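Local coordinates for immunoreactive 84kD antigen PG93 (Porphyromonas gingivalis, PDB 5M11), which serves as PorZ, an essential bacterial surface component of the type-IX secretion system, and binds zinc and calcium ions, at residues A[191-196]-A[206-211]. Numbering follows the deposited sequence.
Sequences LPMGSV and ICFLLA
One antiparallel four-stranded blade of a beta-propeller, the one made of strands 196-202, 205-210, 214-219 and 226-230, is entered here: segment 191-196 arrives from strand 185-187 of the preceding sheet, makes a short 3-10 turn and starts the blade's first strand beside its second. The backbones meet at Val196 and Leu210, an antiparallel non-hydrogen-bonded pair with CA atoms 4.3 Å apart. Just beyond it, Ala211 N donates to Ser195 O (2.8 Å). The same oxygen receives a CA-H...O contact from Leu210, and Val196 CA returns one to Leu209 O.

Apolar side chains fill in along one face of the strand. Leu191 sets its CD2 methyl obliquely against the CB-CG-CD2 side of Phe208, and Leu191 CD2 is 3.7 Å from Phe208 CD2; the two side chains cross at about a right angle. Leu191 CG lies between its own backbone N and carbonyl carbon (chi1 60°), and from there its CD2 branch reaches Phe208. Met193 folds its thioether back toward the same ring in an oblique Met-aromatic contact, SD lying 5.2 Å from the centroid, while Val196 CG1 comes to the ring's edge. Leu210 divides its branches: CD1 packs on Val196 CG2 (3.8 Å), and CD2 meets Pro192 CG, the Pro192 and Leu210 side chains crossing at about a right angle. Leu164 of strand 160-165 touches both Met193 and Val196, tying this face to the neighbouring sheet.

Between the two segments a single backbone hydrogen bond thus closes the pairing at its Ala211 end, Leu209 continuing it to Thr197 and Gly198, and dispersion between hydrocarbon, sulfur and ring seats the incoming loop over the second strand.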
loop_
_atom_site.group_PDB
_atom_site.type_symbol
_atom_site.label_atom_id
_atom_site.label_comp_id
_atom_site.label_asym_id
_atom_site.label_seq_id
_atom_site.Cartn_x
_atom_site.Cartn_y
_atom_site.Cartn_z
ATOM N N LEU A 191 24.725 -37.126 -9.065
ATOM C CA LEU A 191 24.036 -36.037 -9.761
ATOM C C LEU A 191 24.699 -34.711 -9.384
ATOM O O LEU A 191 25.276 -34.643 -8.298
ATOM C CB LEU A 191 22.490 -35.995 -9.568
ATOM C CG LEU A 191 21.867 -35.851 -8.189
ATOM C CD1 LEU A 191 21.965 -34.451 -7.683
ATOM C CD2 LEU A 191 20.390 -36.113 -8.256
ATOM N N PRO A 192 24.661 -33.650 -10.237
ATOM C CA PRO A 192 25.286 -32.371 -9.825
ATOM C C PRO A 192 24.432 -31.669 -8.749
ATOM O O PRO A 192 23.536 -30.885 -9.066
ATOM C CB PRO A 192 25.372 -31.584 -11.133
ATOM C CG PRO A 192 24.235 -32.122 -11.965
ATOM C CD PRO A 192 24.057 -33.554 -11.588
ATOM N N MET A 193 24.714 -31.966 -7.466
ATOM C CA MET A 193 23.977 -31.443 -6.309
ATOM C C MET A 193 24.013 -29.908 -6.234
ATOM O O MET A 193 23.061 -29.312 -5.715
ATOM C CB MET A 193 24.484 -32.069 -5.002
ATOM C CG MET A 193 23.482 -32.011 -3.858
ATOM S SD MET A 193 21.876 -32.841 -4.139
ATOM C CE MET A 193 22.372 -34.525 -3.974
ATOM N N GLY A 194 25.061 -29.289 -6.792
ATOM C CA GLY A 194 25.199 -27.834 -6.840
ATOM C C GLY A 194 24.227 -27.148 -7.794
ATOM O O GLY A 194 24.021 -25.929 -7.708
ATOM N N SER A 195 23.613 -27.939 -8.706
ATOM C CA SER A 195 22.642 -27.470 -9.691
ATOM C C SER A 195 21.199 -27.717 -9.234
ATOM O O SER A 195 20.278 -27.270 -9.923
ATOM C CB SER A 195 22.874 -28.157 -11.033
ATOM O OG SER A 195 24.187 -27.908 -11.502
ATOM N N VAL A 196 20.993 -28.426 -8.089
ATOM C CA VAL A 196 19.654 -28.773 -7.601
ATOM C C VAL A 196 18.996 -27.515 -7.051
ATOM O O VAL A 196 19.544 -26.898 -6.136
ATOM C CB VAL A 196 19.627 -29.939 -6.569
ATOM C CG1 VAL A 196 18.203 -30.223 -6.092
ATOM C CG2 VAL A 196 20.274 -31.209 -7.119
ATOM N N ILE A 206 12.317 -39.842 -3.999
ATOM C CA ILE A 206 12.732 -38.464 -3.775
ATOM C C ILE A 206 13.118 -37.912 -5.151
ATOM O O ILE A 206 13.900 -38.552 -5.852
ATOM C CB ILE A 206 13.870 -38.351 -2.689
ATOM C CG1 ILE A 206 14.578 -36.996 -2.707
ATOM C CG2 ILE A 206 14.899 -39.473 -2.722
ATOM C CD1 ILE A 206 14.035 -36.025 -1.718
ATOM N N CYS A 207 12.535 -36.784 -5.573
ATOM C CA CYS A 207 12.874 -36.182 -6.871
ATOM C C CYS A 207 13.700 -34.920 -6.696
ATOM O O CYS A 207 13.405 -34.094 -5.814
ATOM C CB CYS A 207 11.642 -35.905 -7.726
ATOM S SG CYS A 207 10.718 -37.389 -8.194
ATOM N N PHE A 208 14.714 -34.781 -7.578
ATOM C CA PHE A 208 15.659 -33.674 -7.612
ATOM C C PHE A 208 15.598 -32.935 -8.922
ATOM O O PHE A 208 15.958 -33.478 -9.966
ATOM C CB PHE A 208 17.096 -34.143 -7.380
ATOM C CG PHE A 208 17.337 -35.009 -6.173
ATOM C CD1 PHE A 208 17.722 -34.447 -4.964
ATOM C CD2 PHE A 208 17.301 -36.394 -6.276
ATOM C CE1 PHE A 208 18.027 -35.248 -3.867
ATOM C CE2 PHE A 208 17.615 -37.198 -5.177
ATOM C CZ PHE A 208 17.978 -36.619 -3.977
ATOM N N LEU A 209 15.184 -31.676 -8.846
ATOM C CA LEU A 209 15.094 -30.780 -9.983
ATOM C C LEU A 209 16.351 -29.966 -10.074
ATOM O O LEU A 209 16.753 -29.335 -9.088
ATOM C CB LEU A 209 13.870 -29.848 -9.893
ATOM C CG LEU A 209 13.780 -28.721 -10.906
ATOM C CD1 LEU A 209 13.648 -29.254 -12.339
ATOM C CD2 LEU A 209 12.630 -27.822 -10.554
ATOM N N LEU A 210 16.935 -29.952 -11.284
ATOM C CA LEU A 210 18.149 -29.241 -11.613
ATOM C C LEU A 210 17.801 -27.969 -12.336
ATOM O O LEU A 210 16.781 -27.908 -13.031
ATOM C CB LEU A 210 19.030 -30.138 -12.495
ATOM C CG LEU A 210 19.985 -31.140 -11.839
ATOM C CD1 LEU A 210 19.336 -31.933 -10.754
ATOM C CD2 LEU A 210 20.491 -32.099 -12.860
ATOM N N ALA A 211 18.668 -26.953 -12.197
ATOM C CA ALA A 211 18.551 -25.648 -12.849
ATOM C C ALA A 211 18.386 -25.788 -14.355
ATOM O O ALA A 211 17.596 -25.039 -14.924
ATOM C CB ALA A 211 19.768 -24.797 -12.535
#